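Side-chain contacts in RNA-dependent RNA Polymerase (Bombyx mori cytoplasmic polyhedrosis virus, PDB 6TZ0), which catalyses RNA-templated RNA synthesis, transcribing and replicating the viral double-stranded RNA genome: residues A[480-485]-A[736-741]; A[1156-1161]-A[1180-1185]; A[390-395]-A[660-665]. One frame throughout, in Å; residues are numbered along the deposited sequence.

The three contacts are spread through one large polymerase chain, and none touches another. Contact 1 lies nearest the centre of the chain, about 11 Å from it, where two loops meet close to the catalytic site. Contacts 2 and 3 sit farther out, centred about 37 Å and 39 Å from contact 1 and about 54 Å from each other. Along the chain contacts 3 and 1 alternate, running 390-395, 480-485, 660-665 and 736-741, so both bring together parts of the chain more than 250 residues apart; contact 3 lies within the central polymerase domain. Contact 2 follows later and joins two segments 19 residues apart in the C-terminal region, away from the nucleotide- and magnesium-binding sites.

Contact 1. Residues A[480-485]-A[736-741]; sequences QQSDRR and ADRISL
Arg738 is the residue of 736-741 that reaches the loop 480-485, meeting Ser482 and Asp483. Its chain coils through three successive turns near -60° (chi1 -61°), so its CD and guanidinium swing over to the other loop. Arg738 CD lies 4.4 Å from Asp483 OD2, while Ser482 O approaches the guanidinium obliquely. The backbone also takes part: Ser482 OG is 4.0 Å from Arg738 O, too long for a hydrogen bond. Asp483 OD2 and Arg738 NH2 remain 4.8 Å apart, opposite charges that may attract but do not touch; that carboxylate makes its salt bridge with Arg254, and Arg738 NH2 has a weak hydrogen bond to Gln724. Ile739 points away and packs on helix 754-766. Next, Ser740 OG is hydrogen-bonded to Thr743 OG1, and Leu741 again rests on helix 754-766. Loop 480-485 joins strands 474-477 and 489-491 and ends at Arg485, a UTP-binding residue without its ligand here; the Arg738 side chain is about 9 Å from that of Asp681, a magnesium-binding residue, its ion likewise absent. A basic loop between antiparallel strands that carries a UTP-binding arginine is consistent with motif F, the nucleotide-entry element of RNA-dependent RNA polymerase fingers.

Contact 2. Residues A[1156-1161]-A[1180-1185]; sequences VSAERL and IFSYLH
The phenol ring of Tyr1183 turns its CD1-CE1 flank to the 3-10 turn of 1156-1161. Ala1158 CB stands at the ring edge, near its plane, 4.3 Å from Tyr1183 CD1. Ser1157 OG approaches the same flank obliquely, 4.0 Å from Tyr1183 CE1. With CG anti to the backbone N (chi1 177°), the ring extends from the helix alongside the turn. Other rings of the helix segment are engaged with different neighbours: Phe1181 stacks on Tyr1022 and meets Tyr1139 edge-to-face, and His1185 stacks on Phe1024.

Ala1158 makes the largest single contribution. Its methyl points at the helix and fits between two successive residues, 3.8 Å from Tyr1183 CA and 3.7 Å from Ser1182 OG, with Tyr1183 CB also near. Such a small side chain lets the backbones come close, the CA atoms of Ala1158 and Tyr1183 being 5.2 Å apart. No hydrogen bond joins the two segments themselves. The serine hydroxyls bond back along their own chain, Ser1182 OG (chi1 63°) to Asn1179 O and Ser1157 OG to Asn1154 O and the Ser1152 hydroxyl, whereas Tyr1183 OH reaches Ser1152 O just ahead of the turn. The turn is closed by Glu1159 N to Val1156 O, and Ala1158 O receives Leu1161 N.

This buried junction lies in the C-terminal region, where the chain leaves the turn, forms strand 1162-1163 and returns as helix 1174-1188. Leu1062 of helix 1054-1062 touches Ser1157, Ala1158 and Tyr1183, so a second helix covers the seam; farther along helix 1174-1188 Ile1186 meets Ala1158 and Leu1161, and strand 1141-1142 packs against Ile1180 and Leu1184.

Contact 3. Residues A[390-395]-A[660-665]; sequences GSIAQS and ELKRAS
Leu661 sets one methyl, CD1, against the backbone of Ser395, 3.8 Å from Ser395 O; Ser395 OG is slightly more distant from Leu661 CD1, at 4.3 Å. The second touch is aliphatic, Ile392 CD1 against Lys662 CG, also at 4.3 Å. With CG anti to the carbonyl carbon (chi1 -64°), Leu661 extends from its helix toward the neighbouring one. Lys662 starts in the same direction, but its chain then bends off, so its methylene meets the isoleucine while the ammonium group leaves to form a salt bridge with Asp666.

In the next shell, a hydrogen bond ties together the two touching residues of helix 389-397: Ser395 OG donates to Ile392 O, one turn back, over 2.7 Å, approaching tilted 34° from the carbonyl plane. Ile392 also touches Ile703, so helix 690-705 packs against the same side chain. The contact joins helix 389-397 to the C-terminal end of helix 644-665, which by sequence and position is probably the motif B helix of the polymerase.

Van der Waals touches among aliphatic carbons, the Ser395 carbonyl and its hydroxyl make up the contact between the segments. With the Ser395 hydroxyl and the Lys662 ammonium engaged within or next to their own helices, the chemistry implies a small, largely apolar surface contact without directional bonds between the segments.

Contact 1. Residues A[480-485]-A[736-741]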
ATOM      1  N   GLN A 480      -7.780   5.374   7.821  1.00 56.35           N
ATOM      2  CA  GLN A 480      -8.767   4.935   8.793  1.00 56.35           C
ATOM      3  C   GLN A 480      -9.103   3.475   8.562  1.00 56.35           C
ATOM      4  O   GLN A 480      -9.198   3.026   7.416  1.00 56.35           O
ATOM      5  CB  GLN A 480     -10.072   5.729   8.719  1.00 56.35           C
ATOM      6  CG  GLN A 480     -10.136   7.019   9.487  1.00 56.35           C
ATOM      7  CD  GLN A 480      -9.354   8.131   8.858  1.00 56.35           C
ATOM      8  OE1 GLN A 480      -8.465   8.696   9.477  1.00 56.35           O
ATOM      9  NE2 GLN A 480      -9.685   8.462   7.617  1.00 56.35           N
ATOM     10  N   GLN A 481      -9.269   2.742   9.658  1.00 55.11           N
ATOM     11  CA  GLN A 481     -10.089   1.542   9.676  1.00 55.11           C
ATOM     12  C   GLN A 481     -10.557   1.323  11.103  1.00 55.11           C
ATOM     13  O   GLN A 481      -9.914   1.766  12.057  1.00 55.11           O
ATOM     14  CB  GLN A 481      -9.370   0.299   9.132  1.00 55.11           C
ATOM     15  CG  GLN A 481      -8.167  -0.196   9.897  1.00 55.11           C
ATOM     16  CD  GLN A 481      -7.557  -1.402   9.208  1.00 55.11           C
ATOM     17  OE1 GLN A 481      -8.076  -1.871   8.198  1.00 55.11           O
ATOM     18  NE2 GLN A 481      -6.462  -1.911   9.747  1.00 55.11           N
ATOM     19  N   SER A 482     -11.701   0.663  11.232  1.00 52.40           N
ATOM     20  CA  SER A 482     -12.314   0.474  12.534  1.00 52.40           C
ATOM     21  C   SER A 482     -11.544  -0.557  13.346  1.00 52.40           C
ATOM     22  O   SER A 482     -10.834  -1.403  12.795  1.00 52.40           O
ATOM     23  CB  SER A 482     -13.771   0.046  12.378  1.00 52.40           C
ATOM     24  OG  SER A 482     -13.869  -1.201  11.721  1.00 52.40           O
ATOM     25  N   ASP A 483     -11.668  -0.436  14.673  1.00 50.62           N
ATOM     26  CA  ASP A 483     -11.085  -1.345  15.664  1.00 50.62           C
ATOM     27  C   ASP A 483      -9.554  -1.381  15.578  1.00 50.62           C
ATOM     28  O   ASP A 483      -8.920  -2.384  15.913  1.00 50.62           O
ATOM     29  CB  ASP A 483     -11.687  -2.754  15.529  1.00 50.62           C
ATOM     30  CG  ASP A 483     -11.581  -3.567  16.797  1.00 50.62           C
ATOM     31  OD1 ASP A 483     -11.114  -3.017  17.812  1.00 50.62           O
ATOM     32  OD2 ASP A 483     -11.949  -4.758  16.769  1.00 50.62           O
ATOM     33  N   ARG A 484      -8.935  -0.281  15.152  1.00 52.56           N
ATOM     34  CA  ARG A 484      -7.506  -0.276  14.867  1.00 52.56           C
ATOM     35  C   ARG A 484      -7.027   1.169  14.890  1.00 52.56           C
ATOM     36  O   ARG A 484      -7.812   2.099  14.705  1.00 52.56           O
ATOM     37  CB  ARG A 484      -7.227  -0.956  13.513  1.00 52.56           C
ATOM     38  CG  ARG A 484      -5.784  -1.379  13.210  1.00 52.56           C
ATOM     39  CD  ARG A 484      -5.069  -0.374  12.322  1.00 52.56           C
ATOM     40  NE  ARG A 484      -3.754  -0.843  11.895  1.00 52.56           N
ATOM     41  CZ  ARG A 484      -2.634  -0.671  12.589  1.00 52.56           C
ATOM     42  NH1 ARG A 484      -2.659  -0.035  13.751  1.00 52.56           N
ATOM     43  NH2 ARG A 484      -1.486  -1.133  12.116  1.00 52.56           N
ATOM     44  N   ARG A 485      -5.723   1.346  15.095  1.00 51.31           N
ATOM     45  CA  ARG A 485      -5.104   2.666  15.153  1.00 51.31           C
ATOM     46  C   ARG A 485      -5.063   3.320  13.767  1.00 51.31           C
ATOM     47  O   ARG A 485      -5.610   2.816  12.785  1.00 51.31           O
ATOM     48  CB  ARG A 485      -3.701   2.558  15.738  1.00 51.31           C
ATOM     49  CG  ARG A 485      -3.672   2.132  17.189  1.00 51.31           C
ATOM     50  CD  ARG A 485      -2.242   1.958  17.671  1.00 51.31           C
ATOM     51  NE  ARG A 485      -1.579   0.874  16.951  1.00 51.31           N
ATOM     52  CZ  ARG A 485      -0.299   0.549  17.086  1.00 51.31           C
ATOM     53  NH1 ARG A 485       0.477   1.215  17.932  1.00 51.31           N
ATOM     54  NH2 ARG A 485       0.202  -0.454  16.377  1.00 51.31           N
ATOM     55  N   ALA A 736     -19.088  -9.604  12.431  1.00 37.12           N
ATOM     56  CA  ALA A 736     -20.059  -8.664  11.889  1.00 37.12           C
ATOM     57  C   ALA A 736     -19.790  -7.228  12.300  1.00 37.12           C
ATOM     58  O   ALA A 736     -20.319  -6.308  11.669  1.00 37.12           O
ATOM     59  CB  ALA A 736     -21.473  -9.040  12.322  1.00 37.12           C
ATOM     60  N   ASP A 737     -18.987  -7.006  13.331  1.00 42.77           N
ATOM     61  CA  ASP A 737     -18.743  -5.661  13.812  1.00 42.77           C
ATOM     62  C   ASP A 737     -17.500  -5.049  13.177  1.00 42.77           C
ATOM     63  O   ASP A 737     -16.980  -4.046  13.673  1.00 42.77           O
ATOM     64  CB  ASP A 737     -18.644  -5.674  15.336  1.00 42.77           C
ATOM     65  CG  ASP A 737     -19.038  -4.349  15.958  1.00 42.77           C
ATOM     66  OD1 ASP A 737     -19.319  -3.389  15.212  1.00 42.77           O
ATOM     67  OD2 ASP A 737     -19.110  -4.277  17.198  1.00 42.77           O
ATOM     68  N   ARG A 738     -17.018  -5.633  12.089  1.00 41.14           N
ATOM     69  CA  ARG A 738     -15.953  -5.058  11.285  1.00 41.14           C
ATOM     70  C   ARG A 738     -16.485  -4.362  10.047  1.00 41.14           C
ATOM     71  O   ARG A 738     -15.702  -3.783   9.289  1.00 41.14           O
ATOM     72  CB  ARG A 738     -14.964  -6.150  10.885  1.00 41.14           C
ATOM     73  CG  ARG A 738     -14.309  -6.817  12.066  1.00 41.14           C
ATOM     74  CD  ARG A 738     -13.407  -5.844  12.771  1.00 41.14           C
ATOM     75  NE  ARG A 738     -12.321  -5.417  11.900  1.00 41.14           N
ATOM     76  CZ  ARG A 738     -11.133  -6.006  11.855  1.00 41.14           C
ATOM     77  NH1 ARG A 738     -10.199  -5.556  11.029  1.00 41.14           N
ATOM     78  NH2 ARG A 738     -10.870  -7.024  12.661  1.00 41.14           N
ATOM     79  N   ILE A 739     -17.794  -4.413   9.828  1.00 39.99           N
ATOM     80  CA  ILE A 739     -18.449  -3.766   8.700  1.00 39.99           C
ATOM     81  C   ILE A 739     -19.326  -2.659   9.253  1.00 39.99           C
ATOM     82  O   ILE A 739     -20.217  -2.916  10.070  1.00 39.99           O
ATOM     83  CB  ILE A 739     -19.273  -4.766   7.887  1.00 39.99           C
ATOM     84  CG1 ILE A 739     -18.351  -5.826   7.302  1.00 39.99           C
ATOM     85  CG2 ILE A 739     -20.055  -4.053   6.800  1.00 39.99           C
ATOM     86  CD1 ILE A 739     -19.075  -7.010   6.811  1.00 39.99           C
ATOM     87  N   SER A 740     -19.085  -1.433   8.808  1.00 42.12           N
ATOM     88  CA  SER A 740     -19.799  -0.267   9.307  1.00 42.12           C
ATOM     89  C   SER A 740     -20.767   0.201   8.237  1.00 42.12           C
ATOM     90  O   SER A 740     -20.349   0.676   7.177  1.00 42.12           O
ATOM     91  CB  SER A 740     -18.835   0.849   9.681  1.00 42.12           C
ATOM     92  OG  SER A 740     -19.537   1.943  10.236  1.00 42.12           O
ATOM     93  N   LEU A 741     -22.055   0.081   8.521  1.00 42.77           N
ATOM     94  CA  LEU A 741     -23.079   0.583   7.622  1.00 42.77           C
ATOM     95  C   LEU A 741     -23.251   2.092   7.704  1.00 42.77           C
ATOM     96  O   LEU A 741     -24.054   2.642   6.947  1.00 42.77           O
ATOM     97  CB  LEU A 741     -24.417  -0.091   7.927  1.00 42.77           C
ATOM     98  CG  LEU A 741     -24.550  -1.596   7.723  1.00 42.77           C
ATOM     99  CD1 LEU A 741     -25.906  -2.069   8.204  1.00 42.77           C
ATOM    100  CD2 LEU A 741     -24.351  -1.953   6.271  1.00 42.77           C
TER

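Contact 2. Residues A[1156-1161]-A[1180-1185]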
ATOM      1  N   VAL A1156     -27.143 -25.886 -11.807  1.00 46.38           N
ATOM      2  CA  VAL A1156     -27.457 -27.284 -12.063  1.00 46.38           C
ATOM      3  C   VAL A1156     -27.833 -28.001 -10.768  1.00 46.38           C
ATOM      4  O   VAL A1156     -28.559 -28.999 -10.794  1.00 46.38           O
ATOM      5  CB  VAL A1156     -26.255 -27.925 -12.794  1.00 46.38           C
ATOM      6  CG1 VAL A1156     -26.492 -29.384 -13.169  1.00 46.38           C
ATOM      7  CG2 VAL A1156     -25.923 -27.130 -14.044  1.00 46.38           C
ATOM      8  N   SER A1157     -27.432 -27.463  -9.616  1.00 42.08           N
ATOM      9  CA  SER A1157     -27.749 -28.073  -8.330  1.00 42.08           C
ATOM     10  C   SER A1157     -29.229 -28.010  -7.968  1.00 42.08           C
ATOM     11  O   SER A1157     -29.631 -28.638  -6.985  1.00 42.08           O
ATOM     12  CB  SER A1157     -26.935 -27.406  -7.229  1.00 42.08           C
ATOM     13  OG  SER A1157     -27.330 -26.060  -7.058  1.00 42.08           O
ATOM     14  N   ALA A1158     -30.046 -27.285  -8.727  1.00 44.47           N
ATOM     15  CA  ALA A1158     -31.476 -27.209  -8.485  1.00 44.47           C
ATOM     16  C   ALA A1158     -32.297 -28.102  -9.401  1.00 44.47           C
ATOM     17  O   ALA A1158     -33.526 -28.087  -9.303  1.00 44.47           O
ATOM     18  CB  ALA A1158     -31.958 -25.768  -8.633  1.00 44.47           C
ATOM     19  N   GLU A1159     -31.665 -28.881 -10.284  1.00 48.72           N
ATOM     20  CA  GLU A1159     -32.444 -29.671 -11.231  1.00 48.72           C
ATOM     21  C   GLU A1159     -33.077 -30.886 -10.577  1.00 48.72           C
ATOM     22  O   GLU A1159     -34.001 -31.471 -11.149  1.00 48.72           O
ATOM     23  CB  GLU A1159     -31.590 -30.100 -12.429  1.00 48.72           C
ATOM     24  CG  GLU A1159     -30.526 -31.159 -12.175  1.00 48.72           C
ATOM     25  CD  GLU A1159     -30.967 -32.572 -12.535  1.00 48.72           C
ATOM     26  OE1 GLU A1159     -31.926 -32.724 -13.322  1.00 48.72           O
ATOM     27  OE2 GLU A1159     -30.343 -33.535 -12.037  1.00 48.72           O
ATOM     28  N   ARG A1160     -32.615 -31.277  -9.391  1.00 43.30           N
ATOM     29  CA  ARG A1160     -33.220 -32.404  -8.704  1.00 43.30           C
ATOM     30  C   ARG A1160     -34.472 -31.996  -7.941  1.00 43.30           C
ATOM     31  O   ARG A1160     -35.197 -32.868  -7.455  1.00 43.30           O
ATOM     32  CB  ARG A1160     -32.193 -33.049  -7.762  1.00 43.30           C
ATOM     33  CG  ARG A1160     -31.928 -32.341  -6.442  1.00 43.30           C
ATOM     34  CD  ARG A1160     -32.595 -33.129  -5.327  1.00 43.30           C
ATOM     35  NE  ARG A1160     -32.555 -32.492  -4.022  1.00 43.30           N
ATOM     36  CZ  ARG A1160     -31.637 -32.730  -3.101  1.00 43.30           C
ATOM     37  NH1 ARG A1160     -30.662 -33.589  -3.345  1.00 43.30           N
ATOM     38  NH2 ARG A1160     -31.702 -32.110  -1.935  1.00 43.30           N
ATOM     39  N   LEU A1161     -34.742 -30.697  -7.834  1.00 43.20           N
ATOM     40  CA  LEU A1161     -35.791 -30.179  -6.970  1.00 43.20           C
ATOM     41  C   LEU A1161     -37.075 -29.826  -7.703  1.00 43.20           C
ATOM     42  O   LEU A1161     -38.120 -29.714  -7.057  1.00 43.20           O
ATOM     43  CB  LEU A1161     -35.285 -28.934  -6.237  1.00 43.20           C
ATOM     44  CG  LEU A1161     -34.185 -29.161  -5.209  1.00 43.20           C
ATOM     45  CD1 LEU A1161     -33.627 -27.839  -4.747  1.00 43.20           C
ATOM     46  CD2 LEU A1161     -34.757 -29.921  -4.038  1.00 43.20           C
ATOM     47  N   ILE A1180     -31.571 -22.350 -14.535  1.00 45.44           N
ATOM     48  CA  ILE A1180     -31.408 -21.017 -13.961  1.00 45.44           C
ATOM     49  C   ILE A1180     -32.724 -20.509 -13.389  1.00 45.44           C
ATOM     50  O   ILE A1180     -32.748 -19.909 -12.304  1.00 45.44           O
ATOM     51  CB  ILE A1180     -30.817 -20.065 -15.019  1.00 45.44           C
ATOM     52  CG1 ILE A1180     -29.335 -20.380 -15.219  1.00 45.44           C
ATOM     53  CG2 ILE A1180     -31.034 -18.606 -14.679  1.00 45.44           C
ATOM     54  CD1 ILE A1180     -28.709 -19.644 -16.340  1.00 45.44           C
ATOM     55  N   PHE A1181     -33.836 -20.756 -14.101  1.00 45.12           N
ATOM     56  CA  PHE A1181     -35.172 -20.417 -13.600  1.00 45.12           C
ATOM     57  C   PHE A1181     -35.440 -21.047 -12.242  1.00 45.12           C
ATOM     58  O   PHE A1181     -35.779 -20.351 -11.271  1.00 45.12           O
ATOM     59  CB  PHE A1181     -36.251 -20.887 -14.575  1.00 45.12           C
ATOM     60  CG  PHE A1181     -36.371 -20.067 -15.820  1.00 45.12           C
ATOM     61  CD1 PHE A1181     -35.672 -18.885 -15.979  1.00 45.12           C
ATOM     62  CD2 PHE A1181     -37.239 -20.468 -16.817  1.00 45.12           C
ATOM     63  CE1 PHE A1181     -35.811 -18.142 -17.124  1.00 45.12           C
ATOM     64  CE2 PHE A1181     -37.388 -19.726 -17.957  1.00 45.12           C
ATOM     65  CZ  PHE A1181     -36.677 -18.556 -18.107  1.00 45.12           C
ATOM     66  N   SER A1182     -35.239 -22.360 -12.152  1.00 42.41           N
ATOM     67  CA  SER A1182     -35.475 -23.083 -10.908  1.00 42.41           C
ATOM     68  C   SER A1182     -34.515 -22.650  -9.804  1.00 42.41           C
ATOM     69  O   SER A1182     -34.929 -22.479  -8.653  1.00 42.41           O
ATOM     70  CB  SER A1182     -35.365 -24.578 -11.174  1.00 42.41           C
ATOM     71  OG  SER A1182     -34.057 -24.905 -11.589  1.00 42.41           O
ATOM     72  N   TYR A1183     -33.248 -22.411 -10.146  1.00 39.99           N
ATOM     73  CA  TYR A1183     -32.234 -22.062  -9.153  1.00 39.99           C
ATOM     74  C   TYR A1183     -32.497 -20.698  -8.533  1.00 39.99           C
ATOM     75  O   TYR A1183     -32.467 -20.544  -7.303  1.00 39.99           O
ATOM     76  CB  TYR A1183     -30.858 -22.100  -9.815  1.00 39.99           C
ATOM     77  CG  TYR A1183     -29.700 -21.689  -8.945  1.00 39.99           C
ATOM     78  CD1 TYR A1183     -29.254 -22.508  -7.923  1.00 39.99           C
ATOM     79  CD2 TYR A1183     -29.017 -20.510  -9.187  1.00 39.99           C
ATOM     80  CE1 TYR A1183     -28.189 -22.147  -7.144  1.00 39.99           C
ATOM     81  CE2 TYR A1183     -27.952 -20.139  -8.414  1.00 39.99           C
ATOM     82  CZ  TYR A1183     -27.542 -20.963  -7.395  1.00 39.99           C
ATOM     83  OH  TYR A1183     -26.473 -20.598  -6.619  1.00 39.99           O
ATOM     84  N   LEU A1184     -32.769 -19.699  -9.373  1.00 40.11           N
ATOM     85  CA  LEU A1184     -33.052 -18.362  -8.874  1.00 40.11           C
ATOM     86  C   LEU A1184     -34.376 -18.299  -8.127  1.00 40.11           C
ATOM     87  O   LEU A1184     -34.488 -17.545  -7.155  1.00 40.11           O
ATOM     88  CB  LEU A1184     -33.031 -17.364 -10.029  1.00 40.11           C
ATOM     89  CG  LEU A1184     -31.722 -16.668 -10.408  1.00 40.11           C
ATOM     90  CD1 LEU A1184     -30.659 -17.611 -10.888  1.00 40.11           C
ATOM     91  CD2 LEU A1184     -32.037 -15.711 -11.508  1.00 40.11           C
ATOM     92  N   HIS A1185     -35.374 -19.095  -8.533  1.00 41.18           N
ATOM     93  CA  HIS A1185     -36.617 -19.116  -7.767  1.00 41.18           C
ATOM     94  C   HIS A1185     -36.436 -19.770  -6.406  1.00 41.18           C
ATOM     95  O   HIS A1185     -37.049 -19.339  -5.424  1.00 41.18           O
ATOM     96  CB  HIS A1185     -37.716 -19.830  -8.542  1.00 41.18           C
ATOM     97  CG  HIS A1185     -39.026 -19.870  -7.820  1.00 41.18           C
ATOM     98  ND1 HIS A1185     -39.378 -20.902  -6.978  1.00 41.18           N
ATOM     99  CD2 HIS A1185     -40.058 -18.996  -7.791  1.00 41.18           C
ATOM    100  CE1 HIS A1185     -40.577 -20.671  -6.478  1.00 41.18           C
ATOM    101  NE2 HIS A1185     -41.011 -19.519  -6.953  1.00 41.18           N
TER

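Contact 3. Residues A[390-395]-A[660-665]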
ATOM      1  N   GLY A 390      20.223 -15.304  10.299  1.00 21.90           N
ATOM      2  CA  GLY A 390      20.420 -15.102   8.876  1.00 21.90           C
ATOM      3  C   GLY A 390      20.835 -16.378   8.179  1.00 21.90           C
ATOM      4  O   GLY A 390      20.353 -16.684   7.086  1.00 21.90           O
ATOM      5  N   SER A 391      21.682 -17.170   8.838  1.00 22.89           N
ATOM      6  CA  SER A 391      22.084 -18.467   8.314  1.00 22.89           C
ATOM      7  C   SER A 391      20.904 -19.428   8.259  1.00 22.89           C
ATOM      8  O   SER A 391      20.766 -20.195   7.301  1.00 22.89           O
ATOM      9  CB  SER A 391      23.212 -19.026   9.175  1.00 22.89           C
ATOM     10  OG  SER A 391      23.661 -20.271   8.687  1.00 22.89           O
ATOM     11  N   ILE A 392      20.006 -19.343   9.238  1.00 21.70           N
ATOM     12  CA  ILE A 392      18.855 -20.235   9.302  1.00 21.70           C
ATOM     13  C   ILE A 392      17.832 -19.890   8.225  1.00 21.70           C
ATOM     14  O   ILE A 392      17.258 -20.783   7.591  1.00 21.70           O
ATOM     15  CB  ILE A 392      18.263 -20.197  10.722  1.00 21.70           C
ATOM     16  CG1 ILE A 392      19.238 -20.861  11.686  1.00 21.70           C
ATOM     17  CG2 ILE A 392      16.946 -20.904  10.790  1.00 21.70           C
ATOM     18  CD1 ILE A 392      18.936 -20.630  13.123  1.00 21.70           C
ATOM     19  N   ALA A 393      17.609 -18.599   7.971  1.00 21.84           N
ATOM     20  CA  ALA A 393      16.720 -18.218   6.877  1.00 21.84           C
ATOM     21  C   ALA A 393      17.331 -18.539   5.518  1.00 21.84           C
ATOM     22  O   ALA A 393      16.631 -19.000   4.604  1.00 21.84           O
ATOM     23  CB  ALA A 393      16.376 -16.736   6.967  1.00 21.84           C
ATOM     24  N   GLN A 394      18.640 -18.325   5.365  1.00 21.63           N
ATOM     25  CA  GLN A 394      19.264 -18.592   4.080  1.00 21.63           C
ATOM     26  C   GLN A 394      19.419 -20.074   3.789  1.00 21.63           C
ATOM     27  O   GLN A 394      19.485 -20.430   2.614  1.00 21.63           O
ATOM     28  CB  GLN A 394      20.618 -17.901   3.977  1.00 21.63           C
ATOM     29  CG  GLN A 394      20.507 -16.407   3.841  1.00 21.63           C
ATOM     30  CD  GLN A 394      19.646 -16.007   2.671  1.00 21.63           C
ATOM     31  OE1 GLN A 394      18.580 -15.427   2.847  1.00 21.63           O
ATOM     32  NE2 GLN A 394      20.082 -16.349   1.470  1.00 21.63           N
ATOM     33  N   SER A 395      19.434 -20.937   4.809  1.00 21.86           N
ATOM     34  CA  SER A 395      19.509 -22.374   4.561  1.00 21.86           C
ATOM     35  C   SER A 395      18.279 -22.892   3.828  1.00 21.86           C
ATOM     36  O   SER A 395      18.373 -23.857   3.064  1.00 21.86           O
ATOM     37  CB  SER A 395      19.693 -23.127   5.873  1.00 21.86           C
ATOM     38  OG  SER A 395      18.537 -23.030   6.678  1.00 21.86           O
ATOM     39  N   GLU A 660      12.700 -25.455  10.655  1.00 25.01           N
ATOM     40  CA  GLU A 660      12.402 -26.871  10.439  1.00 25.01           C
ATOM     41  C   GLU A 660      13.649 -27.640   9.998  1.00 25.01           C
ATOM     42  O   GLU A 660      13.964 -28.707  10.546  1.00 25.01           O
ATOM     43  CB  GLU A 660      11.274 -27.001   9.414  1.00 25.01           C
ATOM     44  CG  GLU A 660      10.768 -28.398   9.174  1.00 25.01           C
ATOM     45  CD  GLU A 660       9.561 -28.427   8.259  1.00 25.01           C
ATOM     46  OE1 GLU A 660       9.160 -27.354   7.776  1.00 25.01           O
ATOM     47  OE2 GLU A 660       9.002 -29.520   8.034  1.00 25.01           O
ATOM     48  N   LEU A 661      14.400 -27.077   9.042  1.00 22.64           N
ATOM     49  CA  LEU A 661      15.651 -27.700   8.601  1.00 22.64           C
ATOM     50  C   LEU A 661      16.706 -27.726   9.707  1.00 22.64           C
ATOM     51  O   LEU A 661      17.475 -28.689   9.818  1.00 22.64           O
ATOM     52  CB  LEU A 661      16.210 -26.964   7.389  1.00 22.64           C
ATOM     53  CG  LEU A 661      15.412 -26.975   6.098  1.00 22.64           C
ATOM     54  CD1 LEU A 661      16.115 -26.133   5.058  1.00 22.64           C
ATOM     55  CD2 LEU A 661      15.224 -28.393   5.617  1.00 22.64           C
ATOM     56  N   LYS A 662      16.763 -26.676  10.527  1.00 24.51           N
ATOM     57  CA  LYS A 662      17.738 -26.596  11.608  1.00 24.51           C
ATOM     58  C   LYS A 662      17.446 -27.607  12.705  1.00 24.51           C
ATOM     59  O   LYS A 662      18.375 -28.220  13.248  1.00 24.51           O
ATOM     60  CB  LYS A 662      17.739 -25.178  12.174  1.00 24.51           C
ATOM     61  CG  LYS A 662      18.721 -24.908  13.287  1.00 24.51           C
ATOM     62  CD  LYS A 662      20.140 -24.947  12.776  1.00 24.51           C
ATOM     63  CE  LYS A 662      21.104 -24.393  13.806  1.00 24.51           C
ATOM     64  NZ  LYS A 662      21.173 -25.207  15.043  1.00 24.51           N
ATOM     65  N   ARG A 663      16.169 -27.803  13.030  1.00 25.16           N
ATOM     66  CA  ARG A 663      15.787 -28.855  13.960  1.00 25.16           C
ATOM     67  C   ARG A 663      16.080 -30.232  13.393  1.00 25.16           C
ATOM     68  O   ARG A 663      16.431 -31.145  14.144  1.00 25.16           O
ATOM     69  CB  ARG A 663      14.311 -28.738  14.312  1.00 25.16           C
ATOM     70  CG  ARG A 663      13.981 -27.619  15.246  1.00 25.16           C
ATOM     71  CD  ARG A 663      12.489 -27.523  15.396  1.00 25.16           C
ATOM     72  NE  ARG A 663      11.893 -28.770  15.855  1.00 25.16           N
ATOM     73  CZ  ARG A 663      11.750 -29.110  17.128  1.00 25.16           C
ATOM     74  NH1 ARG A 663      12.169 -28.299  18.087  1.00 25.16           N
ATOM     75  NH2 ARG A 663      11.190 -30.268  17.439  1.00 25.16           N
ATOM     76  N   ALA A 664      15.927 -30.405  12.077  1.00 24.72           N
ATOM     77  CA  ALA A 664      16.295 -31.674  11.459  1.00 24.72           C
ATOM     78  C   ALA A 664      17.791 -31.941  11.583  1.00 24.72           C
ATOM     79  O   ALA A 664      18.203 -33.066  11.882  1.00 24.72           O
ATOM     80  CB  ALA A 664      15.870 -31.687   9.994  1.00 24.72           C
ATOM     81  N   SER A 665      18.618 -30.919  11.377  1.00 27.07           N
ATOM     82  CA  SER A 665      20.061 -31.101  11.475  1.00 27.07           C
ATOM     83  C   SER A 665      20.555 -31.201  12.911  1.00 27.07           C
ATOM     84  O   SER A 665      21.669 -31.679  13.130  1.00 27.07           O
ATOM     85  CB  SER A 665      20.801 -29.965  10.777  1.00 27.07           C
ATOM     86  OG  SER A 665      20.693 -28.768  11.516  1.00 27.07           O
TER